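PDB 3BH0: dnab-like replicative helicase from Bacillus phage SPP1, which probably couples ATP hydrolysis to 5'-3' unwinding of duplex DNA at the phage replication fork, the present chain being its ATPase domain. Local coordinates for residues E235-Q238 / P242-S245; R265-D270 / S275-E280; K113-T118 / G147-S152; A85-K90 / G303-L308; S103-K108 / L190-P195. One frame throughout, in Å; residues are numbered along the deposited sequence.

Contact 1 (E235-Q238 / P242-S245)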
# COMPACT_ATOMS: atom_id res chain seq x y z
N GLU A 235 -13.58 17.69 -0.87
CA GLU A 235 -14.73 17.70 0.01
C GLU A 235 -15.69 18.87 -0.22
O GLU A 235 -16.87 18.79 0.15
CB GLU A 235 -14.30 17.55 1.47
CG GLU A 235 -13.59 16.20 1.72
CD GLU A 235 -13.28 15.90 3.18
OE1 GLU A 235 -13.60 16.73 4.05
OE2 GLU A 235 -12.72 14.80 3.44
N GLN A 236 -15.20 19.93 -0.86
CA GLN A 236 -16.09 21.00 -1.34
C GLN A 236 -16.51 20.78 -2.80
O GLN A 236 -16.56 21.71 -3.61
CB GLN A 236 -15.51 22.41 -1.11
CG GLN A 236 -16.55 23.56 -1.23
CD GLN A 236 -17.92 23.27 -0.56
OE1 GLN A 236 -18.19 23.75 0.55
NE2 GLN A 236 -18.78 22.50 -1.24
N ARG A 237 -16.80 19.51 -3.10
CA ARG A 237 -17.43 19.08 -4.34
C ARG A 237 -18.70 18.36 -3.93
O ARG A 237 -18.81 17.90 -2.79
CB ARG A 237 -16.53 18.07 -5.08
CG ARG A 237 -15.59 18.69 -6.10
CD ARG A 237 -14.99 17.63 -7.02
NE ARG A 237 -13.84 16.94 -6.44
CZ ARG A 237 -13.68 15.62 -6.45
NH1 ARG A 237 -14.58 14.83 -7.03
NH2 ARG A 237 -12.61 15.08 -5.89
N GLN A 238 -19.66 18.26 -4.86
CA GLN A 238 -20.87 17.47 -4.64
C GLN A 238 -20.49 15.99 -4.53
O GLN A 238 -20.65 15.38 -3.47
CB GLN A 238 -21.90 17.69 -5.77
CG GLN A 238 -22.61 19.05 -5.74
CD GLN A 238 -23.38 19.37 -7.03
OE1 GLN A 238 -23.75 18.47 -7.80
NE2 GLN A 238 -23.63 20.66 -7.27
N PRO A 242 -12.51 10.86 -5.29
CA PRO A 242 -11.27 11.53 -5.71
C PRO A 242 -11.05 11.40 -7.19
O PRO A 242 -11.45 10.40 -7.79
CB PRO A 242 -10.18 10.77 -4.95
CG PRO A 242 -10.89 10.04 -3.86
CD PRO A 242 -12.24 9.71 -4.41
N MET A 243 -10.45 12.42 -7.79
CA MET A 243 -9.99 12.33 -9.19
C MET A 243 -8.52 12.66 -9.30
O MET A 243 -7.92 13.12 -8.34
CB MET A 243 -10.82 13.21 -10.11
CG MET A 243 -10.85 14.66 -9.74
SD MET A 243 -12.21 15.46 -10.58
CE MET A 243 -13.55 14.28 -10.34
N LEU A 244 -7.96 12.42 -10.48
CA LEU A 244 -6.52 12.58 -10.70
C LEU A 244 -6.05 14.01 -10.47
O LEU A 244 -4.94 14.23 -9.98
CB LEU A 244 -6.09 12.07 -12.07
CG LEU A 244 -6.16 10.55 -12.29
CD1 LEU A 244 -5.97 10.25 -13.77
CD2 LEU A 244 -5.14 9.79 -11.46
N SER A 245 -6.90 14.97 -10.82
CA SER A 245 -6.65 16.39 -10.54
C SER A 245 -6.52 16.72 -9.04
O SER A 245 -5.96 17.76 -8.68
CB SER A 245 -7.75 17.26 -11.18
OG SER A 245 -8.95 17.22 -10.42

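Contact 2 (R265-D270 / S275-E280)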
# COMPACT_ATOMS: atom_id res chain seq x y z
N ARG A 265 -15.00 6.03 0.92
CA ARG A 265 -15.94 5.35 1.80
C ARG A 265 -17.21 6.21 1.87
O ARG A 265 -17.26 7.20 2.59
CB ARG A 265 -15.28 5.17 3.16
CG ARG A 265 -16.01 4.26 4.11
CD ARG A 265 -15.26 4.18 5.43
NE ARG A 265 -16.18 4.39 6.54
CZ ARG A 265 -16.15 5.43 7.37
NH1 ARG A 265 -15.21 6.37 7.26
NH2 ARG A 265 -17.05 5.53 8.33
N ASP A 266 -18.22 5.85 1.08
CA ASP A 266 -19.41 6.71 0.87
C ASP A 266 -20.11 7.12 2.16
O ASP A 266 -20.63 8.25 2.25
CB ASP A 266 -20.42 6.07 -0.11
CG ASP A 266 -21.50 7.07 -0.59
OD1 ASP A 266 -21.50 7.46 -1.77
OD2 ASP A 266 -22.35 7.47 0.22
N ASP A 267 -20.13 6.23 3.16
CA ASP A 267 -20.90 6.47 4.38
C ASP A 267 -20.22 7.42 5.37
O ASP A 267 -20.83 7.80 6.38
CB ASP A 267 -21.39 5.15 5.04
CG ASP A 267 -20.25 4.28 5.56
OD1 ASP A 267 -19.09 4.73 5.57
OD2 ASP A 267 -20.53 3.13 5.98
N TYR A 268 -18.98 7.81 5.08
CA TYR A 268 -18.35 8.93 5.75
C TYR A 268 -19.03 10.23 5.33
O TYR A 268 -19.22 11.12 6.15
CB TYR A 268 -16.85 9.02 5.44
CG TYR A 268 -16.15 10.15 6.18
CD1 TYR A 268 -15.77 10.00 7.52
CD2 TYR A 268 -15.88 11.37 5.55
CE1 TYR A 268 -15.15 11.02 8.22
CE2 TYR A 268 -15.25 12.41 6.24
CZ TYR A 268 -14.88 12.22 7.57
OH TYR A 268 -14.24 13.24 8.29
N TYR A 269 -19.40 10.33 4.06
CA TYR A 269 -19.93 11.56 3.48
C TYR A 269 -21.46 11.69 3.54
O TYR A 269 -21.98 12.75 3.90
CB TYR A 269 -19.43 11.73 2.04
CG TYR A 269 -17.96 12.06 1.97
CD1 TYR A 269 -17.45 13.22 2.57
CD2 TYR A 269 -17.08 11.21 1.32
CE1 TYR A 269 -16.09 13.52 2.52
CE2 TYR A 269 -15.72 11.50 1.27
CZ TYR A 269 -15.24 12.66 1.87
OH TYR A 269 -13.91 12.95 1.81
N ASP A 270 -22.18 10.63 3.16
CA ASP A 270 -23.62 10.62 3.25
C ASP A 270 -24.02 9.53 4.23
O ASP A 270 -23.74 8.36 4.00
CB ASP A 270 -24.25 10.40 1.87
CG ASP A 270 -25.67 9.83 1.94
OD1 ASP A 270 -26.37 10.01 2.96
OD2 ASP A 270 -26.07 9.18 0.96
N SER A 275 -24.63 2.24 0.41
CA SER A 275 -23.38 1.49 0.32
C SER A 275 -22.72 1.33 1.69
O SER A 275 -21.49 1.40 1.78
CB SER A 275 -22.41 2.18 -0.66
OG SER A 275 -23.04 2.48 -1.90
N LYS A 276 -23.53 1.12 2.72
CA LYS A 276 -23.05 1.05 4.11
C LYS A 276 -21.89 0.08 4.34
O LYS A 276 -21.99 -1.10 4.03
CB LYS A 276 -24.19 0.69 5.07
CG LYS A 276 -23.82 0.88 6.56
CD LYS A 276 -24.74 0.12 7.52
CE LYS A 276 -24.52 0.60 8.97
NZ LYS A 276 -25.44 -0.08 9.94
N ASN A 277 -20.80 0.60 4.90
CA ASN A 277 -19.61 -0.19 5.20
C ASN A 277 -18.88 -0.70 3.95
O ASN A 277 -18.20 -1.72 3.98
CB ASN A 277 -19.96 -1.35 6.15
CG ASN A 277 -20.38 -0.87 7.54
OD1 ASN A 277 -20.98 -1.63 8.30
ND2 ASN A 277 -20.07 0.37 7.87
N ILE A 278 -19.02 0.04 2.85
CA ILE A 278 -18.28 -0.26 1.61
C ILE A 278 -17.16 0.75 1.39
O ILE A 278 -17.38 1.96 1.41
CB ILE A 278 -19.22 -0.32 0.37
CG1 ILE A 278 -20.23 -1.48 0.47
CG2 ILE A 278 -18.40 -0.39 -0.92
CD1 ILE A 278 -19.65 -2.88 0.28
N VAL A 279 -15.95 0.24 1.20
CA VAL A 279 -14.84 1.04 0.73
C VAL A 279 -14.63 0.66 -0.72
O VAL A 279 -14.37 -0.51 -1.03
CB VAL A 279 -13.56 0.78 1.55
CG1 VAL A 279 -12.33 1.36 0.84
CG2 VAL A 279 -13.69 1.39 2.93
N GLU A 280 -14.75 1.63 -1.61
CA GLU A 280 -14.39 1.38 -2.99
C GLU A 280 -12.95 1.79 -3.33
O GLU A 280 -12.49 2.91 -3.00
CB GLU A 280 -15.42 1.94 -3.98
CG GLU A 280 -15.68 3.42 -3.93
CD GLU A 280 -16.73 3.85 -4.96
OE1 GLU A 280 -17.90 3.42 -4.87
OE2 GLU A 280 -16.38 4.63 -5.88

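Contact 3 (K113-T118 / G147-S152)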
# COMPACT_ATOMS: atom_id res chain seq x y z
N LYS A 113 0.36 -3.31 16.81
CA LYS A 113 -0.96 -3.49 17.45
C LYS A 113 -2.07 -3.58 16.42
O LYS A 113 -2.93 -4.46 16.52
CB LYS A 113 -1.25 -2.42 18.50
CG LYS A 113 -0.54 -2.67 19.84
CD LYS A 113 -0.76 -1.52 20.82
CE LYS A 113 -0.22 -1.83 22.23
NZ LYS A 113 1.20 -1.42 22.39
N ARG A 114 -2.03 -2.73 15.40
CA ARG A 114 -3.01 -2.82 14.31
C ARG A 114 -2.94 -4.18 13.59
O ARG A 114 -3.98 -4.78 13.28
CB ARG A 114 -2.81 -1.72 13.28
CG ARG A 114 -3.19 -0.36 13.71
CD ARG A 114 -2.88 0.56 12.56
NE ARG A 114 -3.33 1.92 12.80
CZ ARG A 114 -4.30 2.52 12.11
NH1 ARG A 114 -4.93 1.88 11.11
NH2 ARG A 114 -4.63 3.78 12.42
N LEU A 115 -1.73 -4.63 13.31
CA LEU A 115 -1.51 -5.94 12.68
C LEU A 115 -2.12 -7.08 13.51
O LEU A 115 -2.79 -7.95 12.95
CB LEU A 115 -0.02 -6.17 12.43
CG LEU A 115 0.62 -5.37 11.29
CD1 LEU A 115 2.12 -5.58 11.27
CD2 LEU A 115 -0.01 -5.72 9.94
N ILE A 116 -1.87 -7.06 14.82
CA ILE A 116 -2.48 -8.00 15.77
C ILE A 116 -4.01 -7.91 15.77
O ILE A 116 -4.69 -8.91 15.53
CB ILE A 116 -1.94 -7.76 17.21
CG1 ILE A 116 -0.50 -8.25 17.33
CG2 ILE A 116 -2.83 -8.47 18.25
CD1 ILE A 116 0.29 -7.58 18.43
N VAL A 117 -4.55 -6.73 16.01
CA VAL A 117 -5.98 -6.49 15.98
C VAL A 117 -6.64 -7.08 14.73
O VAL A 117 -7.65 -7.77 14.83
CB VAL A 117 -6.30 -4.98 16.13
CG1 VAL A 117 -7.73 -4.66 15.69
CG2 VAL A 117 -6.06 -4.53 17.56
N THR A 118 -6.05 -6.82 13.56
CA THR A 118 -6.60 -7.33 12.30
C THR A 118 -6.49 -8.85 12.14
O THR A 118 -7.45 -9.52 11.73
CB THR A 118 -6.00 -6.63 11.05
OG1 THR A 118 -5.93 -5.21 11.27
CG2 THR A 118 -6.85 -6.91 9.82
N GLY A 147 1.77 -14.94 16.89
CA GLY A 147 2.47 -16.02 16.22
C GLY A 147 2.61 -15.71 14.75
O GLY A 147 3.68 -15.88 14.17
N GLU A 148 1.53 -15.22 14.16
CA GLU A 148 1.50 -14.88 12.74
C GLU A 148 2.37 -13.69 12.35
O GLU A 148 3.04 -13.73 11.31
CB GLU A 148 0.07 -14.68 12.26
CG GLU A 148 -0.62 -15.99 12.00
CD GLU A 148 -1.58 -15.90 10.85
OE1 GLU A 148 -2.73 -15.48 11.10
OE2 GLU A 148 -1.20 -16.27 9.71
N ILE A 149 2.37 -12.65 13.20
CA ILE A 149 3.19 -11.45 12.99
C ILE A 149 4.68 -11.77 13.17
O ILE A 149 5.53 -11.23 12.45
CB ILE A 149 2.77 -10.27 13.93
CG1 ILE A 149 1.25 -10.08 13.97
CG2 ILE A 149 3.45 -8.96 13.54
CD1 ILE A 149 0.63 -9.71 12.65
N SER A 150 4.98 -12.63 14.15
CA SER A 150 6.35 -13.09 14.43
C SER A 150 6.94 -13.91 13.29
O SER A 150 8.15 -13.84 13.03
CB SER A 150 6.38 -13.94 15.70
OG SER A 150 7.71 -14.15 16.13
N ASN A 151 6.09 -14.69 12.63
CA ASN A 151 6.50 -15.52 11.50
C ASN A 151 6.05 -14.90 10.17
O ASN A 151 5.64 -15.60 9.24
CB ASN A 151 5.96 -16.95 11.67
CG ASN A 151 6.60 -17.68 12.85
OD1 ASN A 151 6.75 -17.12 13.95
ND2 ASN A 151 6.99 -18.93 12.63
N SER A 152 6.14 -13.57 10.11
CA SER A 152 5.82 -12.83 8.90
C SER A 152 7.07 -12.11 8.38
O SER A 152 8.08 -11.98 9.09
CB SER A 152 4.70 -11.82 9.16
OG SER A 152 5.20 -10.66 9.80

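Contact 4 (A85-K90 / G303-L308)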
# COMPACT_ATOMS: atom_id res chain seq x y z
N ALA A 85 -3.64 -0.36 3.58
CA ALA A 85 -2.23 -0.63 3.33
C ALA A 85 -1.71 -1.77 4.21
O ALA A 85 -1.05 -2.69 3.70
CB ALA A 85 -1.41 0.64 3.53
N LEU A 86 -2.01 -1.74 5.50
CA LEU A 86 -1.54 -2.81 6.39
C LEU A 86 -2.16 -4.14 6.03
O LEU A 86 -1.51 -5.18 6.11
CB LEU A 86 -1.75 -2.48 7.88
CG LEU A 86 -0.86 -1.36 8.46
CD1 LEU A 86 -1.40 -0.87 9.76
CD2 LEU A 86 0.61 -1.73 8.60
N LYS A 87 -3.40 -4.11 5.58
CA LYS A 87 -4.09 -5.32 5.16
C LYS A 87 -3.26 -5.95 4.05
O LYS A 87 -2.78 -7.07 4.18
CB LYS A 87 -5.52 -5.00 4.75
CG LYS A 87 -6.34 -6.17 4.28
CD LYS A 87 -6.52 -7.22 5.35
CE LYS A 87 -7.17 -8.46 4.75
NZ LYS A 87 -7.50 -9.42 5.83
N GLN A 88 -3.04 -5.18 2.98
CA GLN A 88 -2.13 -5.53 1.89
C GLN A 88 -0.78 -6.03 2.36
O GLN A 88 -0.33 -7.08 1.91
CB GLN A 88 -1.94 -4.35 0.93
CG GLN A 88 -3.17 -4.02 0.13
CD GLN A 88 -2.87 -3.37 -1.21
OE1 GLN A 88 -3.59 -2.48 -1.64
NE2 GLN A 88 -1.80 -3.81 -1.86
N ALA A 89 -0.13 -5.29 3.25
CA ALA A 89 1.19 -5.69 3.74
C ALA A 89 1.19 -7.13 4.24
O ALA A 89 2.11 -7.89 3.95
CB ALA A 89 1.67 -4.74 4.83
N LYS A 90 0.15 -7.50 4.98
CA LYS A 90 0.10 -8.81 5.60
C LYS A 90 -0.23 -9.88 4.56
O LYS A 90 0.30 -10.98 4.63
CB LYS A 90 -0.89 -8.83 6.76
CG LYS A 90 -0.58 -9.89 7.84
CD LYS A 90 -1.54 -11.05 7.72
CE LYS A 90 -1.18 -12.18 8.66
NZ LYS A 90 -2.30 -13.19 8.64
N GLY A 303 -10.22 -3.17 11.28
CA GLY A 303 -9.37 -2.65 10.21
C GLY A 303 -9.15 -3.70 9.15
O GLY A 303 -8.07 -3.79 8.56
N ASN A 304 -10.19 -4.51 8.92
CA ASN A 304 -10.15 -5.57 7.94
C ASN A 304 -11.03 -5.29 6.73
O ASN A 304 -11.97 -4.50 6.80
CB ASN A 304 -10.57 -6.88 8.58
CG ASN A 304 -9.86 -8.06 7.99
OD1 ASN A 304 -9.59 -8.10 6.78
ND2 ASN A 304 -9.55 -9.04 8.83
N PHE A 305 -10.70 -5.95 5.62
CA PHE A 305 -11.42 -5.77 4.36
C PHE A 305 -11.80 -7.13 3.79
O PHE A 305 -10.99 -8.09 3.81
CB PHE A 305 -10.56 -5.01 3.36
CG PHE A 305 -10.23 -3.61 3.79
CD1 PHE A 305 -10.88 -2.52 3.21
CD2 PHE A 305 -9.26 -3.37 4.76
CE1 PHE A 305 -10.57 -1.22 3.60
CE2 PHE A 305 -8.95 -2.09 5.15
CZ PHE A 305 -9.60 -1.01 4.57
N VAL A 306 -13.03 -7.21 3.29
CA VAL A 306 -13.58 -8.44 2.77
C VAL A 306 -13.83 -8.28 1.29
O VAL A 306 -14.51 -7.35 0.86
CB VAL A 306 -14.90 -8.80 3.48
CG1 VAL A 306 -15.46 -10.13 2.96
CG2 VAL A 306 -14.69 -8.84 4.97
N ASN A 307 -13.24 -9.19 0.52
CA ASN A 307 -13.49 -9.30 -0.90
C ASN A 307 -14.95 -9.51 -1.21
O ASN A 307 -15.63 -10.28 -0.54
CB ASN A 307 -12.68 -10.45 -1.48
CG ASN A 307 -11.24 -10.08 -1.68
OD1 ASN A 307 -10.91 -9.24 -2.52
ND2 ASN A 307 -10.36 -10.70 -0.89
N LEU A 308 -15.42 -8.78 -2.21
CA LEU A 308 -16.74 -8.98 -2.77
C LEU A 308 -16.61 -9.81 -4.06
O LEU A 308 -15.53 -9.87 -4.67
CB LEU A 308 -17.39 -7.62 -3.02
CG LEU A 308 -18.33 -7.06 -1.95
CD1 LEU A 308 -17.75 -7.06 -0.55
CD2 LEU A 308 -18.82 -5.66 -2.31

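Contact 5 (S103-K108 / L190-P195)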
# COMPACT_ATOMS: atom_id res chain seq x y z
N SER A 103 7.26 3.72 8.11
CA SER A 103 6.18 4.40 8.79
C SER A 103 6.66 5.65 9.51
O SER A 103 7.29 5.60 10.56
CB SER A 103 5.42 3.43 9.70
OG SER A 103 5.85 3.51 11.03
N LEU A 104 6.36 6.78 8.89
CA LEU A 104 6.89 8.06 9.27
C LEU A 104 5.93 8.75 10.23
O LEU A 104 6.30 9.65 10.99
CB LEU A 104 7.11 8.88 8.01
CG LEU A 104 8.27 8.35 7.17
CD1 LEU A 104 7.80 7.98 5.77
CD2 LEU A 104 9.32 9.43 7.09
N GLU A 105 4.69 8.28 10.18
CA GLU A 105 3.61 8.79 11.00
C GLU A 105 3.61 8.10 12.38
O GLU A 105 3.47 8.76 13.40
CB GLU A 105 2.29 8.55 10.24
CG GLU A 105 1.08 9.18 10.86
CD GLU A 105 0.73 10.55 10.26
OE1 GLU A 105 1.36 11.58 10.65
OE2 GLU A 105 -0.22 10.59 9.42
N MET A 106 3.79 6.78 12.39
CA MET A 106 3.58 5.96 13.58
C MET A 106 4.85 5.21 13.95
O MET A 106 5.67 4.93 13.07
CB MET A 106 2.51 4.90 13.29
CG MET A 106 1.15 5.40 12.87
SD MET A 106 0.03 4.02 12.52
CE MET A 106 -1.29 4.49 13.60
N GLY A 107 4.98 4.84 15.23
CA GLY A 107 6.00 3.90 15.69
C GLY A 107 5.66 2.45 15.37
O GLY A 107 4.50 2.12 15.10
N LYS A 108 6.67 1.57 15.39
CA LYS A 108 6.48 0.14 15.12
C LYS A 108 5.44 -0.45 16.05
O LYS A 108 4.58 -1.22 15.62
CB LYS A 108 7.77 -0.68 15.29
CG LYS A 108 9.05 0.03 15.00
CD LYS A 108 10.27 -0.83 15.35
CE LYS A 108 11.41 0.09 15.89
NZ LYS A 108 12.78 -0.54 15.85
N LEU A 190 3.81 9.71 1.64
CA LEU A 190 4.85 10.24 0.80
C LEU A 190 5.22 11.67 1.15
O LEU A 190 6.39 12.02 1.10
CB LEU A 190 4.40 10.13 -0.66
CG LEU A 190 5.23 10.71 -1.82
CD1 LEU A 190 5.09 9.79 -3.02
CD2 LEU A 190 4.82 12.14 -2.18
N GLN A 191 4.22 12.47 1.51
CA GLN A 191 4.40 13.91 1.67
C GLN A 191 5.07 14.26 2.99
O GLN A 191 5.26 15.44 3.30
CB GLN A 191 3.06 14.65 1.55
CG GLN A 191 2.49 14.69 0.13
CD GLN A 191 1.67 13.44 -0.24
OE1 GLN A 191 1.45 12.54 0.57
NE2 GLN A 191 1.21 13.40 -1.49
N LEU A 192 5.43 13.22 3.74
CA LEU A 192 6.19 13.32 4.97
C LEU A 192 7.69 13.07 4.73
O LEU A 192 8.52 13.34 5.60
CB LEU A 192 5.65 12.29 5.99
CG LEU A 192 4.97 12.77 7.28
CD1 LEU A 192 3.99 13.89 7.01
CD2 LEU A 192 4.30 11.62 8.04
N LEU A 193 8.02 12.54 3.55
CA LEU A 193 9.42 12.20 3.23
C LEU A 193 10.31 13.44 3.20
O LEU A 193 9.87 14.51 2.80
CB LEU A 193 9.51 11.43 1.91
CG LEU A 193 9.02 9.98 1.89
CD1 LEU A 193 8.87 9.45 0.47
CD2 LEU A 193 9.93 9.08 2.71
N GLU A 194 11.56 13.29 3.63
CA GLU A 194 12.53 14.39 3.56
C GLU A 194 12.89 14.65 2.11
O GLU A 194 13.39 13.76 1.44
CB GLU A 194 13.78 14.05 4.35
CG GLU A 194 13.54 13.86 5.82
CD GLU A 194 14.83 13.83 6.62
OE1 GLU A 194 15.89 13.40 6.07
OE2 GLU A 194 14.79 14.23 7.81
N PRO A 195 12.60 15.86 1.59
CA PRO A 195 12.99 16.14 0.21
C PRO A 195 14.51 16.33 0.05
O PRO A 195 15.18 16.72 1.01
CB PRO A 195 12.25 17.44 -0.09
CG PRO A 195 12.08 18.10 1.22
CD PRO A 195 11.92 17.00 2.22

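Contact 1 (E235-Q238 / P242-S245)
M243 lays its thioether over one face of the R237 guanidinium, with SD 4.3 Å above the plane and over its centre. The methyl carbon CE makes the nearest approach, 3.5 Å from R237 NH1. Two bends produce this overlap. M243 CG sits between its own backbone N and carbonyl carbon (chi1 57°), and the last torsion (chi3 45°) turns CE across the flat group. R237 runs out beside its backbone N and then bends at chi3 (-82°), which presents the guanidinium to the methionine. At the rim of the same group, in its plane, lies P242 CA, 3.8 Å from R237 NH2. No hydrogen bond joins the two segments, and the 122 Å² buried between them comes from the approach of R237 to M243 and P242. The polar hold on the arginine lies just beside the segments: NH2 forms a salt bridge with D246 OD2, NH1 donates to the carbonyl oxygen of R241, and D246 OD2 also accepts from M243 N. One carboxylate oxygen thus ties the arginine to the very backbone whose side chain overlies it. The P242 side chain packs on F262, Y264 and I282. The arrangement closes a tight loop on itself between strand 223-228 and helix 252-256, one of the strand-to-helix connections of the RecA-like core of a DnaB-family helicase.

Contact 2 (R265-D270 / S275-E280)
R265 opens the segment by running its aliphatic chain obliquely across V279, with CG 3.9 Å from V279 CG2 and CB and CD only slightly farther from the same methyl. Beyond the methylenes, NH1 donates to the carbonyl oxygen of S78, in the loop that fits a Walker A pattern, and NE forms a salt bridge with D267 OD1 at 3.1 Å. The arginine therefore has two polar partners, one at NE and one at NH1, while Y268 CA lies over one face of the guanidinium, offset toward the rim. D266 follows, its CB meeting S275 CB at the loose distance of 4.4 Å; its backbone oxygen accepts from both Y269 N and D270 N in the short, weakly bonded helix about 266-269. That helix begins the connection between strands 259-265 and 278-286, antiparallel neighbours in the sheet of this ATPase domain, and the connection returns to the second strand through a type II turn from S275 to I278, closed by I278 N to S275 O. N277 holds the third position of the turn with positive phi. D267 grips the turn at its central peptide: OD2 accepts from N277 N at 2.8 Å, nearly straight at 162°, the donor lying 43° out of the carboxylate plane. CG of D267 occupies the position between backbone N and carbonyl carbon, which directs the carboxylate to both R265 and the turn. N277 ND2 adds a weak bond to the same OD2, its amide plane almost perpendicular to the carboxylate (84°).

Contact 3 (K113-T118 / G147-S152)
I149 reaches from helix 139-150 to L115 and I116 on helix 108-119, an apolar helix-to-helix contact in the alpha-beta ATPase domain; the nearest CA atoms of the two segments are those of I116 and I149, 7.2 Å apart. From its CA, the I149 CB is directed at the other helix. There the chain forks: CG2 lies anti to the backbone N, while CG1 stands anti to the carbonyl carbon (chi1 -46°) and meets I116 CG1 at 4.2 Å. The tip, CD1, goes farthest, reaching L115 CB at 3.6 Å and lying 3.9 Å from the L115 carbonyl oxygen. The methyl thus rests against the start of the leucine side chain and the adjoining backbone of helix 108-119. No hydrogen bond crosses, so the 129 Å² buried between the segments rests on these carbons. I116 has further apolar company: A145 and I146 from the helix of I149, and I127 from helix 124-128. Helix 139-150 ends just past the contact, N151 being the first residue to leave helical angles. There S152 OG donates to the carbonyl oxygen of I149 at 2.7 Å, approaching 29° out of the carbonyl plane.

Contact 4 (A85-K90 / G303-L308)
The polar part of this contact is one bond across the segments, K87 NZ to N304 OD1 at 2.6 Å, with the donor tilted 24° from the carbonyl plane. The same oxygen takes a second bond from its own strand, F305 N to N304 OD1 at 2.7 Å, and this donor lies in the carbonyl plane, on a lone pair. Two donors thus fix the rotation of the N304 amide, and the lysine ammonium would be expected to polarise its carbonyl. The lysine gets there by an abrupt bend. Its CG is anti to the backbone N, chi2 turns the chain (62°), and the remaining torsions are extended, carrying NZ out to the amide. K87 belongs to helix 81-93, which follows a loop that fits the Walker A pattern, and N304 begins strand 304-307, the outermost strand of the sheet within this chain on that side. N304 and the preceding G303 both face I299, a G1 beta bulge; G303 has positive phi, the conformation that such a bulge places at its first position. The apolar part is the same lysine passing F305, the two side chains running in opposite directions. K87 CB and CG each lie 4.1 Å from F305 CD2, and CG approaches the ring obliquely. F305 is buried: F55, L296 and F298 also pack against it, the ring of F298 meeting it with the planes about 35° apart. Farther along the lysine, CE passes 4.0 Å from F305 O.

Contact 5 (S103-K108 / L190-P195)
The nearest CA atoms of the two segments are those of L104 and L192, 6.8 Å apart. The first segment leaves strand 98-103 and runs through a loop to G107, the N-cap residue right before helix 108-119. The second is a single 3-10 turn, 190-192, closed by L193 N to L190 O at 3.0 Å, and then opens into loop. No hydrogen bond crosses, and 199 Å² is buried. L104 and L192 share most of the contact. L104 CB lies 3.9 Å from L192 CD2, and L104 CD1 lies at the same 3.9 Å from L193 CD2, so one leucine touches two successive leucines with different carbons. Its chain crosses that of L193 at about a right angle. These segments follow the ends of strands 98-103 and 183-188, which are parallel neighbours in the central sheet of the RecA-like ATPase core; I187, near the end of the second strand, touches both L104 and L193, while I209 of helix 202-220 also packs against L193. E105 adds a mixed contact across L192, the two side chains meeting at about a right angle. E105 has CG anti to its backbone N (chi1 -172°), and a bend at chi2 (95°) brings OE1 to 3.9 Å from L192 CD2. That methyl therefore has L104 CB and E105 OE1 equally near.

All five contacts belong to one ATPase domain and are spread across it, contact 4 lying closest to the chain's centre. Contact 1 and contact 3 are farthest apart, with centres about 35 Å from each other on opposite sides of the chain's centre. Contact 1 joins contact 2 by a probable hydrogen bond, E235 OE2 to Y269 OH, 2.7 Å. Contact 2 meets contact 4 on the same sheet, where V279 CG2 lies 4.1 Å from F305 CE1. Contacts 3 and 4, about 13 Å between centres, pack through R114 and L86, and R114 also reaches M106 of contact 5. Residues fitting a Walker A pattern are touched by F305 in contact 4, whereas E105 of contact 5 lies near them without touching.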